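Local coordinates for ADP-ribosyltransferase (Staphylococcus aureus, PDB 1OJQ), which transfers ADP-ribose from NAD+ to a target protein as a C3-type mono-ADP-ribosyltransferase, the target probably being a Rho-family GTPase as for related C3 exoenzymes, at residues K4-L9 and T139-G144; A23-K28 and S73-P78; K30-N35 and R66-T71; L89-S94 and I152-E157; T187-G192 and I205-F210. One frame throughout, in Å; residues are numbered along the deposited sequence. Where two conformers were deposited one is given.

In the fold
Contacts 2 and 3 lie in the N-terminal helical part, their centres about 10 Å apart, and share helix 27-38. Contacts 4 and 5 meet in the mixed five-stranded sheet, about 11 Å apart between centres, where strands 152-158 and 203-209 are neighbours. Contact 1 fastens the chain start to the turn after strand 137-140, about 17 Å from both sheet contacts between centres, and touches contact 4 through Ser-143 and Glu-153. Along the chain, contacts 3 and 2 close within the span of contact 1, contact 4 overlaps that span, and contact 5 comes last. Contacts 2 and 3 hold the helical part together, 4 and 5 build on the sheet, and NAD-binding residues lie near several.

Contact 1: K4-L9 and T139-G144; sequences KNFTDL and TQLVSG
The ring of Phe-6 meets Leu-141 obliquely: the two side chains run side by side and point the same way, with Phe-6 CD2 3.8 Å from Leu-141 CD2. Trp-15 also meets this ring, its plane inclined at about 50°. In this ADP-ribosyltransferase fold the pair fastens the extended N-terminal segment 4-9, just ahead of helix 9-23, to the turn that follows strand 137-140. Val-142 continues the apolar seam. Its CG1 is anti to the backbone N (chi1 -179°), which leaves CG2 between two partners, 4.1 Å from Phe-6 CB and also 4.1 Å from Leu-9 CD2; the side chains of Leu-9 and Val-142 cross at about a right angle. Between these partners in sequence, Asp-8 is, in the conformer given, the N-cap of helix 9-23, and its OD2 accepts from Glu-11 N. Gln-140, at the end of the strand, belongs to the NAD-binding site, so the turn held here directly follows a ligand-binding residue.

The backbones do not pair directly. Phe-6 O and Leu-141 O, both acceptors, stand 3.4 Å apart, and two waters make the links instead. One donates to Leu-141 O at 2.6 Å and accepts from Phe-6 N at 2.8 Å. The other donates to Phe-6 O at 2.8 Å and accepts from Ser-143 N at 2.9 Å.

Contact 2: A23-K28 and S73-P78; sequences AKYSSK and SKSVTP
Ala-23 packs on Lys-74 where helix 9-23 ends, at the start of the short loop joining helices 9-23 and 27-38. Its CB lies 3.8 Å from Lys-74 CB, and its CA makes a CA-H...O contact of 3.4 Å with Lys-74 O. Lys-24 leaves the helix with positive phi, and a water donates to its O at 2.7 Å while accepting from Lys-74 NZ at 2.9 Å. The chain then brings Tyr-25 back over the helix end, so that one face of the ring receives Ala-23 CB, 3.3 Å above the plane and offset toward the rim. Tyr-25 OH stops 4.1 Å short of Ser-75 OG, and two waters fill in, each bonded to both oxygens; one of them sits in the ring plane at its edge. Ser-75 OG also bonds to Ala-164 O, which ties this solvated corner to a more distant loop. Ser-26 is the N-cap of helix 27-38 and forms a capping box with Asp-29. The same carboxylate takes the salt bridge from Lys-74, whose chain is extended beyond CG, and this brings NZ to 4.3 Å from Ser-26 OG.

Contact 3: K30-N35 and R66-T71; sequences KMAIYN and RQLDST
Gln-67 puts its CG against Ala-32 CB at 3.5 Å, the point where helix 59-73 comes up to helix 27-38. A chi1 of 174° sets CG anti to the backbone N and brings this methylene onto the alanine; the bend at chi2 comes beyond it. One residue on, Leu-68 also reaches this alanine: its CD1 is 4.2 Å from both Ala-32 CB and Ala-32 O, and also 4.2 Å from Ile-33 CG1. Thr-71, a turn further, makes the tight end of the contact. With OG1 beside its own N, its CG2 is turned onto Ile-33, 3.5 Å from CD1, which is closer than usual for two carbons, and 3.6 Å from CG1. The hydroxyl faces another partner, Asp-29 OD1.

The short axes pass 9.3 Å apart with a signed crossing angle of -106°, a nearly perpendicular crossing whose close point is the small Ala-32. Thr-37, an NAD-binding residue, lies one turn further along helix 27-38, its side chain about 4 Å from that of Ile-33. Around the crossing of helices 27-38 and 59-73, Tyr-25, in the turn before helix 27-38, packs on both Thr-71 and Ile-33, while Ile-167 covers Ile-33 from a loop.

Contact 4: L89-S94 and I152-E157; sequences LDYLSS and IELKLE
Ile-152 and Leu-92 reach toward each other tip to tip, and the isoleucine side chain can be followed outward through the whole contact. Its CB leaves strand 152-158 on the side that faces the 3-10 segment 89-92. At the next step CG1, anti to the carbonyl carbon (chi1 -68°), already lies 4.2 Å from Leu-89 CD2. The terminal CD1 is the hub: Leu-92 CG is 3.7 Å from it, with both leucine methyls scarcely farther, Leu-89 CD2 is at 4.1 Å, and Tyr-91 CD2 is likewise 4.1 Å away. Leu-89 and Tyr-91 each cross the isoleucine at about a right angle, so three residues surround one methyl from different directions. The 3-10 turn makes this possible by bringing Leu-89 and Leu-92 close together, with Leu-92 N bonded to Leu-89 O at 2.8 Å.

Tyr-91 extends further along the strand. Its CG is anti to the backbone N (chi1 166°), which sends the ring over the sheet until OH lies 4.3 Å from Leu-154 CD1. There the hydroxyl finds a polar partner in Tyr-189 OH, on the hairpin strand 187-196. Leu-103 and Leu-106 of helix 100-106 enlarge the apolar cluster around Leu-89.

Between the two segments the chemistry is purely apolar: side chains bury their surface without exchanging a hydrogen bond, and the one polar group at the interface bonds beyond it. Such packing fixes the 3-10 turn on the sheet, while Asp-90, an NAD-binding residue in the same turn, makes no contact with the strand segment.

Contact 5: T187-G192 and I205-F210; sequences TEYAVG and ITAVVF
Tyr-189 and Ala-207 make the dense part of this strand pair, on the buried face they share with Val-191, Ile-205 and Val-209. Tyr-189 CD1 is 3.6 Å from Ala-207 CB; chi1 of 52° puts CG between the backbone N and the carbonyl carbon, bringing CD1 close to the alanine methyl, and the ring is met obliquely. Val-191 CG1 meets Ile-205 CG2 at 3.8 Å, and Val-209 fills the other end, against Thr-187 CG2 and the CB of Tyr-189. Leu-156 of strand 152-158 lies beside Ala-207 on the same side.

The other face, with Ala-190 and Val-208, is looser and more open to solvent, although Ile-130 of strand 130-133 packs against Ala-190 and Phe-210. Ala-190 CB is 4.4 Å from Phe-210 CE1. Glu-188 reaches obliquely to the phenylalanine, with OE1 3.5 Å from CD2 and the carboxylate plane turned 83° from the ring. A water completes this end, accepting from Glu-188 N and donating to Phe-210 O.

Between the faces the backbones pair regularly. Ala-190 and Val-208 form the antiparallel hydrogen-bonded pair, with Ala-190 N to Val-208 O and Val-208 N to Ala-190 O both 2.9 Å. Phe-210 N gives to Glu-188 O at 3.0 Å and Gly-192 N to Thr-206 O at 2.8 Å, while Tyr-189 with Val-209 and Val-191 with Ala-207 are non-hydrogen-bonded pairs. This is the antiparallel beta hairpin of strands 187-196 and 203-209, set within the mixed sheet of the ADP-ribosyltransferase fold and flanked by strand 130-133, which ends at the NAD-binding Glu-133.

Contact 1: K4-L9 and T139-G144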
# COMPACT_ATOMS: atom_id res chain seq x y z
N LYS A 4 1.15 -11.46 -11.56
CA LYS A 4 -0.24 -11.77 -11.24
C LYS A 4 -1.03 -10.49 -11.04
O LYS A 4 -0.50 -9.48 -10.56
CB LYS A 4 -0.33 -12.59 -9.95
CG LYS A 4 0.55 -13.83 -9.91
CD LYS A 4 -0.10 -15.01 -10.58
CE LYS A 4 -1.26 -15.63 -9.83
NZ LYS A 4 -2.16 -16.44 -10.71
N ASN A 5 -2.31 -10.52 -11.38
CA ASN A 5 -3.19 -9.39 -11.12
C ASN A 5 -4.58 -9.95 -10.81
O ASN A 5 -5.10 -10.61 -11.72
CB ASN A 5 -3.23 -8.44 -12.31
CG ASN A 5 -4.00 -7.17 -11.97
OD1 ASN A 5 -5.06 -6.95 -12.56
ND2 ASN A 5 -3.53 -6.37 -11.03
N PHE A 6 -5.11 -9.73 -9.62
CA PHE A 6 -6.34 -10.38 -9.19
C PHE A 6 -7.57 -9.49 -9.28
O PHE A 6 -7.54 -8.35 -8.79
CB PHE A 6 -6.21 -10.85 -7.72
CG PHE A 6 -5.18 -11.97 -7.60
CD1 PHE A 6 -5.52 -13.28 -7.91
CD2 PHE A 6 -3.89 -11.68 -7.20
CE1 PHE A 6 -4.57 -14.28 -7.80
CE2 PHE A 6 -2.94 -12.68 -7.09
CZ PHE A 6 -3.28 -13.99 -7.39
N THR A 7 -8.63 -10.04 -9.86
CA THR A 7 -9.94 -9.40 -9.78
C THR A 7 -10.97 -10.30 -9.09
O THR A 7 -12.03 -9.84 -8.67
CB THR A 7 -10.50 -9.01 -11.16
OG1 THR A 7 -10.59 -10.18 -12.00
CG2 THR A 7 -9.56 -8.04 -11.85
N ASP A 8 -10.64 -11.57 -8.97
CA ASP A 8 -11.53 -12.57 -8.38
C ASP A 8 -11.14 -12.84 -6.92
O ASP A 8 -10.01 -13.30 -6.71
CB ASP A 8 -11.43 -13.87 -9.16
CG ASP A 8 -12.34 -14.94 -8.58
OD1 ASP A 8 -13.52 -14.98 -8.99
OD2 ASP A 8 -11.86 -15.72 -7.73
N LEU A 9 -12.05 -12.55 -6.00
CA LEU A 9 -11.78 -12.72 -4.58
C LEU A 9 -11.33 -14.13 -4.23
O LEU A 9 -10.44 -14.33 -3.39
CB LEU A 9 -13.06 -12.38 -3.80
CG LEU A 9 -13.41 -10.88 -3.77
CD1 LEU A 9 -14.75 -10.68 -3.08
CD2 LEU A 9 -12.30 -10.09 -3.09
N THR A 139 -1.77 -2.54 1.61
CA THR A 139 -2.18 -2.63 0.22
C THR A 139 -3.18 -3.77 0.10
O THR A 139 -3.40 -4.45 1.11
CB THR A 139 -1.00 -2.91 -0.73
OG1 THR A 139 -0.54 -4.27 -0.55
CG2 THR A 139 0.19 -2.00 -0.42
N GLN A 140 -3.76 -3.97 -1.08
CA GLN A 140 -4.68 -5.09 -1.26
C GLN A 140 -4.50 -5.74 -2.63
O GLN A 140 -4.14 -5.11 -3.63
CB GLN A 140 -6.13 -4.68 -1.02
CG GLN A 140 -6.73 -3.57 -1.82
CD GLN A 140 -8.10 -3.09 -1.35
OE1 GLN A 140 -8.83 -3.75 -0.61
NE2 GLN A 140 -8.49 -1.91 -1.81
N LEU A 141 -4.77 -7.05 -2.65
CA LEU A 141 -4.67 -7.77 -3.93
C LEU A 141 -5.80 -7.45 -4.89
O LEU A 141 -5.62 -7.49 -6.11
CB LEU A 141 -4.69 -9.29 -3.72
CG LEU A 141 -3.41 -9.99 -3.30
CD1 LEU A 141 -3.71 -11.47 -3.03
CD2 LEU A 141 -2.30 -9.83 -4.33
N VAL A 142 -6.98 -7.17 -4.37
CA VAL A 142 -8.16 -6.82 -5.18
C VAL A 142 -8.55 -5.38 -4.88
O VAL A 142 -8.92 -5.03 -3.76
CB VAL A 142 -9.34 -7.75 -4.92
CG1 VAL A 142 -10.55 -7.39 -5.79
CG2 VAL A 142 -8.93 -9.20 -5.18
N SER A 143 -8.43 -4.53 -5.90
CA SER A 143 -8.63 -3.11 -5.66
C SER A 143 -10.04 -2.85 -5.15
O SER A 143 -10.99 -3.30 -5.81
CB SER A 143 -8.38 -2.30 -6.94
OG SER A 143 -8.61 -0.92 -6.67
N GLY A 144 -10.21 -2.17 -4.03
CA GLY A 144 -11.50 -1.81 -3.47
C GLY A 144 -12.24 -2.89 -2.74
O GLY A 144 -13.42 -2.78 -2.36
O HOH W 1 -3.70 -8.09 -7.80
O HOH W 2 -8.16 -5.65 -8.59

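Contact 2: A23-K28 and S73-P78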
# COMPACT_ATOMS: atom_id res chain seq x y z
N ALA A 23 4.67 -18.84 5.78
CA ALA A 23 5.23 -18.07 6.89
C ALA A 23 5.24 -18.81 8.23
O ALA A 23 6.07 -18.44 9.08
CB ALA A 23 4.44 -16.75 7.02
N LYS A 24 4.38 -19.80 8.45
CA LYS A 24 4.33 -20.57 9.69
C LYS A 24 4.21 -19.64 10.89
O LYS A 24 5.04 -19.69 11.80
CB LYS A 24 5.58 -21.41 9.93
CG LYS A 24 5.94 -22.39 8.82
CD LYS A 24 7.27 -23.07 9.13
N TYR A 25 3.21 -18.77 10.87
CA TYR A 25 3.11 -17.74 11.88
C TYR A 25 2.99 -18.35 13.29
O TYR A 25 2.26 -19.32 13.45
CB TYR A 25 1.88 -16.86 11.63
CG TYR A 25 1.99 -15.92 10.46
CD1 TYR A 25 0.87 -15.70 9.67
CD2 TYR A 25 3.17 -15.26 10.18
CE1 TYR A 25 0.93 -14.84 8.59
CE2 TYR A 25 3.24 -14.39 9.10
CZ TYR A 25 2.13 -14.20 8.32
OH TYR A 25 2.18 -13.34 7.24
N SER A 26 3.66 -17.72 14.24
CA SER A 26 3.53 -18.00 15.66
C SER A 26 2.39 -17.21 16.29
O SER A 26 1.81 -16.34 15.64
CB SER A 26 4.83 -17.62 16.38
OG SER A 26 4.91 -16.19 16.38
N SER A 27 2.06 -17.46 17.55
CA SER A 27 1.00 -16.68 18.20
C SER A 27 1.38 -15.21 18.24
O SER A 27 0.52 -14.33 18.10
CB SER A 27 0.76 -17.20 19.62
OG SER A 27 0.35 -18.56 19.58
N LYS A 28 2.68 -14.93 18.44
CA LYS A 28 3.09 -13.52 18.49
C LYS A 28 2.94 -12.82 17.14
O LYS A 28 2.57 -11.65 17.10
CB LYS A 28 4.55 -13.45 18.94
CG LYS A 28 4.70 -12.89 20.35
CD LYS A 28 5.03 -11.40 20.26
CE LYS A 28 4.85 -10.73 21.61
NZ LYS A 28 4.51 -9.29 21.48
N SER A 73 8.80 -10.51 7.24
CA SER A 73 9.96 -11.16 6.60
C SER A 73 9.75 -12.65 6.46
O SER A 73 10.52 -13.30 5.75
CB SER A 73 11.23 -10.87 7.43
OG SER A 73 11.31 -11.75 8.57
N LYS A 74 8.74 -13.22 7.14
CA LYS A 74 8.52 -14.66 7.10
C LYS A 74 7.91 -15.15 5.79
O LYS A 74 7.86 -16.36 5.54
CB LYS A 74 7.65 -15.13 8.28
CG LYS A 74 8.48 -15.11 9.56
CD LYS A 74 7.69 -15.64 10.74
CE LYS A 74 8.52 -15.61 12.02
NZ LYS A 74 7.73 -16.24 13.14
N SER A 75 7.44 -14.22 4.96
CA SER A 75 6.96 -14.65 3.65
C SER A 75 7.44 -13.68 2.57
O SER A 75 7.56 -12.47 2.78
CB SER A 75 5.44 -14.80 3.56
OG SER A 75 4.75 -13.68 4.08
N VAL A 76 7.68 -14.27 1.40
CA VAL A 76 7.98 -13.47 0.22
C VAL A 76 6.97 -13.79 -0.86
O VAL A 76 6.31 -14.83 -0.88
CB VAL A 76 9.41 -13.71 -0.31
CG1 VAL A 76 10.42 -13.30 0.75
CG2 VAL A 76 9.61 -15.16 -0.75
N THR A 77 6.82 -12.86 -1.81
CA THR A 77 5.87 -13.15 -2.88
C THR A 77 6.33 -14.30 -3.77
O THR A 77 7.47 -14.29 -4.24
CB THR A 77 5.66 -11.90 -3.76
OG1 THR A 77 6.95 -11.47 -4.23
CG2 THR A 77 5.06 -10.75 -2.96
N PRO A 78 5.48 -15.29 -4.00
CA PRO A 78 5.88 -16.41 -4.87
C PRO A 78 5.79 -16.06 -6.35
O PRO A 78 6.27 -16.82 -7.19
CB PRO A 78 4.82 -17.46 -4.51
CG PRO A 78 3.59 -16.64 -4.25
CD PRO A 78 4.12 -15.47 -3.46
O HOH W 3 7.57 -19.03 12.50
O HOH W 4 4.64 -12.82 6.56
O HOH W 5 1.77 -14.03 4.51

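Contact 3: K30-N35 and R66-T71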
# COMPACT_ATOMS: atom_id res chain seq x y z
N LYS A 30 0.72 -13.53 14.94
CA LYS A 30 -0.70 -13.22 14.75
C LYS A 30 -1.14 -11.97 15.48
O LYS A 30 -1.86 -11.13 14.94
CB LYS A 30 -1.51 -14.43 15.24
CG LYS A 30 -1.29 -15.66 14.36
CD LYS A 30 -2.44 -16.62 14.61
CE LYS A 30 -1.95 -17.89 15.28
NZ LYS A 30 -3.12 -18.75 15.64
N MET A 31 -0.67 -11.85 16.72
CA MET A 31 -1.00 -10.72 17.57
C MET A 31 -0.48 -9.41 17.00
O MET A 31 -1.16 -8.38 17.04
CB MET A 31 -0.41 -10.93 18.97
CG MET A 31 -0.52 -9.79 19.95
SD MET A 31 0.57 -10.12 21.39
CE MET A 31 1.58 -8.64 21.38
N ALA A 32 0.75 -9.45 16.51
CA ALA A 32 1.35 -8.25 15.94
C ALA A 32 0.57 -7.77 14.73
O ALA A 32 0.30 -6.58 14.62
CB ALA A 32 2.78 -8.52 15.47
N ILE A 33 0.27 -8.70 13.82
CA ILE A 33 -0.46 -8.25 12.62
C ILE A 33 -1.83 -7.74 13.03
O ILE A 33 -2.27 -6.67 12.58
CB ILE A 33 -0.61 -9.38 11.59
CG1 ILE A 33 0.75 -9.85 11.04
CG2 ILE A 33 -1.55 -9.00 10.46
CD1 ILE A 33 0.64 -11.23 10.39
N TYR A 34 -2.54 -8.47 13.89
CA TYR A 34 -3.90 -8.05 14.25
C TYR A 34 -3.87 -6.67 14.88
O TYR A 34 -4.62 -5.78 14.51
CB TYR A 34 -4.57 -9.05 15.21
CG TYR A 34 -6.05 -8.78 15.34
CD1 TYR A 34 -6.98 -9.39 14.50
CD2 TYR A 34 -6.55 -7.92 16.31
CE1 TYR A 34 -8.33 -9.17 14.59
CE2 TYR A 34 -7.91 -7.68 16.42
CZ TYR A 34 -8.79 -8.30 15.57
OH TYR A 34 -10.13 -8.05 15.70
N ASN A 35 -3.01 -6.48 15.88
CA ASN A 35 -2.94 -5.18 16.54
C ASN A 35 -2.59 -4.05 15.58
O ASN A 35 -3.11 -2.94 15.72
CB ASN A 35 -1.94 -5.21 17.70
CG ASN A 35 -2.50 -5.96 18.89
OD1 ASN A 35 -3.71 -6.12 19.06
ND2 ASN A 35 -1.59 -6.45 19.72
N ARG A 66 10.32 -4.25 15.80
CA ARG A 66 11.12 -5.46 15.53
C ARG A 66 10.22 -6.66 15.24
O ARG A 66 10.49 -7.48 14.34
CB ARG A 66 12.03 -5.75 16.73
CG ARG A 66 13.28 -4.85 16.70
CD ARG A 66 14.22 -5.20 17.84
NE ARG A 66 13.69 -4.86 19.17
CZ ARG A 66 13.89 -3.67 19.72
NH1 ARG A 66 14.58 -2.74 19.08
NH2 ARG A 66 13.40 -3.43 20.93
N GLN A 67 9.14 -6.77 16.02
CA GLN A 67 8.21 -7.88 15.83
C GLN A 67 7.58 -7.83 14.45
O GLN A 67 7.63 -8.86 13.76
CB GLN A 67 7.14 -7.86 16.93
CG GLN A 67 6.04 -8.90 16.75
CD GLN A 67 6.48 -10.33 16.69
OE1 GLN A 67 6.31 -11.03 15.68
NE2 GLN A 67 7.05 -10.85 17.76
N LEU A 68 6.98 -6.70 14.06
CA LEU A 68 6.25 -6.69 12.76
C LEU A 68 7.22 -6.87 11.60
O LEU A 68 6.89 -7.51 10.61
CB LEU A 68 5.42 -5.42 12.61
CG LEU A 68 4.30 -5.43 11.57
CD1 LEU A 68 3.33 -6.59 11.74
CD2 LEU A 68 3.50 -4.12 11.58
N ASP A 69 8.43 -6.31 11.73
CA ASP A 69 9.44 -6.50 10.71
C ASP A 69 9.72 -8.00 10.54
O ASP A 69 9.83 -8.48 9.42
CB ASP A 69 10.75 -5.81 11.07
CG ASP A 69 10.75 -4.30 10.96
OD1 ASP A 69 9.76 -3.66 10.52
OD2 ASP A 69 11.81 -3.75 11.35
N SER A 70 9.87 -8.67 11.68
CA SER A 70 10.15 -10.11 11.63
C SER A 70 8.98 -10.88 11.02
O SER A 70 9.18 -11.73 10.13
CB SER A 70 10.48 -10.60 13.04
OG SER A 70 10.41 -12.01 13.06
N THR A 71 7.77 -10.55 11.47
CA THR A 71 6.60 -11.23 10.91
C THR A 71 6.51 -11.11 9.39
O THR A 71 6.28 -12.08 8.65
CB THR A 71 5.33 -10.65 11.57
OG1 THR A 71 5.43 -10.94 12.98
CG2 THR A 71 4.07 -11.28 11.01

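Contact 4: L89-S94 and I152-E157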
# COMPACT_ATOMS: atom_id res chain seq x y z
N LEU A 89 -7.54 12.42 -1.89
CA LEU A 89 -6.68 13.34 -2.64
C LEU A 89 -5.57 13.96 -1.81
O LEU A 89 -4.58 14.45 -2.37
CB LEU A 89 -7.53 14.45 -3.26
CG LEU A 89 -8.47 14.11 -4.40
CD1 LEU A 89 -9.19 15.39 -4.84
CD2 LEU A 89 -7.77 13.47 -5.58
N ASP A 90 -5.66 13.96 -0.47
CA ASP A 90 -4.63 14.62 0.33
C ASP A 90 -3.31 13.87 0.25
O ASP A 90 -2.27 14.37 0.65
CB ASP A 90 -5.04 14.78 1.80
CG ASP A 90 -5.40 13.47 2.46
OD1 ASP A 90 -4.89 12.41 2.05
OD2 ASP A 90 -6.23 13.50 3.40
N TYR A 91 -3.34 12.66 -0.29
CA TYR A 91 -2.10 11.99 -0.67
C TYR A 91 -1.26 12.90 -1.56
O TYR A 91 -0.02 12.78 -1.52
CB TYR A 91 -2.41 10.67 -1.37
CG TYR A 91 -1.26 10.01 -2.09
CD1 TYR A 91 -0.32 9.27 -1.40
CD2 TYR A 91 -1.14 10.14 -3.47
CE1 TYR A 91 0.71 8.68 -2.10
CE2 TYR A 91 -0.11 9.56 -4.19
CZ TYR A 91 0.81 8.83 -3.47
OH TYR A 91 1.86 8.22 -4.14
N LEU A 92 -1.87 13.76 -2.36
CA LEU A 92 -1.12 14.60 -3.31
C LEU A 92 -0.61 15.89 -2.70
O LEU A 92 -0.01 16.74 -3.37
CB LEU A 92 -2.00 14.94 -4.51
CG LEU A 92 -2.56 13.73 -5.27
CD1 LEU A 92 -3.55 14.20 -6.32
CD2 LEU A 92 -1.45 12.87 -5.87
N SER A 93 -0.83 16.08 -1.40
CA SER A 93 -0.56 17.41 -0.84
C SER A 93 0.93 17.61 -0.65
O SER A 93 1.42 18.70 -0.38
CB SER A 93 -1.34 17.60 0.47
OG SER A 93 -0.62 17.01 1.54
N SER A 94 1.71 16.54 -0.81
CA SER A 94 3.15 16.79 -0.71
C SER A 94 3.89 16.53 -2.02
O SER A 94 5.11 16.34 -2.04
CB SER A 94 3.75 15.93 0.41
N ILE A 152 -8.07 8.07 -5.83
CA ILE A 152 -6.76 7.63 -6.34
C ILE A 152 -6.57 6.14 -6.09
O ILE A 152 -6.86 5.63 -5.01
CB ILE A 152 -5.64 8.44 -5.67
CG1 ILE A 152 -5.67 9.92 -6.12
CG2 ILE A 152 -4.26 7.86 -5.88
CD1 ILE A 152 -4.73 10.75 -5.28
N GLU A 153 -6.06 5.46 -7.10
CA GLU A 153 -5.61 4.07 -6.94
C GLU A 153 -4.11 4.00 -7.20
O GLU A 153 -3.66 4.26 -8.33
CB GLU A 153 -6.34 3.17 -7.91
CG GLU A 153 -5.92 1.70 -7.84
CD GLU A 153 -6.54 0.93 -9.00
OE1 GLU A 153 -5.86 0.83 -10.04
OE2 GLU A 153 -7.69 0.44 -8.87
N LEU A 154 -3.35 3.68 -6.16
CA LEU A 154 -1.92 3.41 -6.28
C LEU A 154 -1.77 1.93 -6.63
O LEU A 154 -2.13 1.07 -5.83
CB LEU A 154 -1.21 3.79 -4.98
CG LEU A 154 0.30 3.62 -4.92
CD1 LEU A 154 1.04 4.39 -6.00
CD2 LEU A 154 0.80 4.04 -3.53
N LYS A 155 -1.28 1.68 -7.83
CA LYS A 155 -1.15 0.33 -8.40
C LYS A 155 0.32 -0.05 -8.41
O LYS A 155 1.14 0.50 -9.15
CB LYS A 155 -1.82 0.36 -9.78
CG LYS A 155 -1.57 -0.85 -10.65
CD LYS A 155 -2.34 -0.76 -11.97
CE LYS A 155 -2.02 -1.94 -12.88
NZ LYS A 155 -2.65 -1.78 -14.23
N LEU A 156 0.68 -0.98 -7.54
CA LEU A 156 2.09 -1.26 -7.26
C LEU A 156 2.54 -2.63 -7.73
O LEU A 156 2.01 -3.63 -7.26
CB LEU A 156 2.35 -1.17 -5.75
CG LEU A 156 2.08 0.19 -5.11
CD1 LEU A 156 2.36 0.09 -3.60
CD2 LEU A 156 2.90 1.28 -5.75
N GLU A 157 3.50 -2.68 -8.65
CA GLU A 157 4.05 -3.97 -9.06
C GLU A 157 5.09 -4.44 -8.05
O GLU A 157 6.11 -3.78 -7.87
CB GLU A 157 4.71 -3.85 -10.44
CG GLU A 157 5.04 -5.21 -11.07
CD GLU A 157 6.00 -5.03 -12.24
OE1 GLU A 157 6.78 -5.95 -12.55
OE2 GLU A 157 5.99 -3.95 -12.86

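Contact 5: T187-G192 and I205-F210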
# COMPACT_ATOMS: atom_id res chain seq x y z
N THR A 187 9.22 0.92 2.41
CA THR A 187 8.92 0.55 1.03
C THR A 187 9.15 1.74 0.11
O THR A 187 8.75 2.86 0.41
CB THR A 187 7.48 0.00 0.89
OG1 THR A 187 7.43 -1.33 1.45
CG2 THR A 187 7.06 -0.13 -0.56
N GLU A 188 9.81 1.48 -1.02
CA GLU A 188 10.00 2.51 -2.02
C GLU A 188 9.36 2.09 -3.34
O GLU A 188 9.49 0.92 -3.70
CB GLU A 188 11.49 2.74 -2.30
CG GLU A 188 12.26 3.15 -1.05
CD GLU A 188 13.76 3.13 -1.35
OE1 GLU A 188 14.30 2.01 -1.52
OE2 GLU A 188 14.32 4.24 -1.41
N TYR A 189 8.73 3.04 -4.02
CA TYR A 189 8.16 2.73 -5.33
C TYR A 189 8.52 3.86 -6.30
O TYR A 189 8.55 5.01 -5.87
CB TYR A 189 6.66 2.52 -5.28
CG TYR A 189 5.85 3.61 -4.62
CD1 TYR A 189 5.26 4.62 -5.39
CD2 TYR A 189 5.68 3.63 -3.24
CE1 TYR A 189 4.52 5.62 -4.78
CE2 TYR A 189 4.94 4.63 -2.63
CZ TYR A 189 4.37 5.61 -3.42
OH TYR A 189 3.63 6.62 -2.82
N ALA A 190 8.80 3.44 -7.53
CA ALA A 190 9.15 4.32 -8.63
C ALA A 190 7.95 4.44 -9.57
O ALA A 190 7.52 3.45 -10.14
CB ALA A 190 10.37 3.84 -9.40
N VAL A 191 7.43 5.66 -9.68
CA VAL A 191 6.20 5.86 -10.43
C VAL A 191 6.46 5.77 -11.93
O VAL A 191 7.34 6.44 -12.44
CB VAL A 191 5.57 7.22 -10.08
CG1 VAL A 191 4.40 7.49 -11.02
CG2 VAL A 191 5.13 7.21 -8.62
N GLY A 192 5.69 4.95 -12.64
CA GLY A 192 5.74 4.80 -14.09
C GLY A 192 4.83 5.80 -14.79
O GLY A 192 5.21 6.41 -15.79
N ILE A 205 -2.19 5.78 -10.34
CA ILE A 205 -0.75 5.96 -10.28
C ILE A 205 -0.11 4.57 -10.32
O ILE A 205 -0.30 3.81 -9.37
CB ILE A 205 -0.30 6.71 -9.01
CG1 ILE A 205 -1.02 8.05 -8.83
CG2 ILE A 205 1.22 6.86 -8.99
CD1 ILE A 205 -0.88 8.69 -7.46
N THR A 206 0.58 4.24 -11.41
CA THR A 206 1.19 2.92 -11.55
C THR A 206 2.66 3.01 -11.18
O THR A 206 3.32 3.94 -11.64
CB THR A 206 1.06 2.37 -12.97
OG1 THR A 206 -0.34 2.28 -13.32
CG2 THR A 206 1.68 0.98 -13.05
N ALA A 207 3.17 2.12 -10.35
CA ALA A 207 4.55 2.22 -9.89
C ALA A 207 5.17 0.85 -9.65
O ALA A 207 4.49 -0.16 -9.49
CB ALA A 207 4.60 3.05 -8.60
N VAL A 208 6.50 0.82 -9.60
CA VAL A 208 7.24 -0.40 -9.33
C VAL A 208 7.98 -0.33 -7.99
O VAL A 208 8.77 0.58 -7.78
CB VAL A 208 8.26 -0.64 -10.46
CG1 VAL A 208 9.00 -1.95 -10.24
CG2 VAL A 208 7.50 -0.63 -11.77
N VAL A 209 7.70 -1.30 -7.12
CA VAL A 209 8.35 -1.37 -5.81
C VAL A 209 9.75 -1.97 -5.92
O VAL A 209 9.99 -2.93 -6.65
CB VAL A 209 7.50 -2.22 -4.84
CG1 VAL A 209 8.27 -2.64 -3.60
CG2 VAL A 209 6.24 -1.47 -4.41
N PHE A 210 10.70 -1.43 -5.17
CA PHE A 210 12.05 -1.97 -5.08
C PHE A 210 12.01 -3.21 -4.19
O PHE A 210 11.40 -3.17 -3.12
CB PHE A 210 13.02 -0.96 -4.49
CG PHE A 210 13.50 0.16 -5.41
CD1 PHE A 210 13.05 0.26 -6.72
CD2 PHE A 210 14.40 1.11 -4.93
CE1 PHE A 210 13.50 1.29 -7.54
CE2 PHE A 210 14.84 2.14 -5.75
CZ PHE A 210 14.37 2.24 -7.05
O HOH W 6 10.95 -1.16 -1.26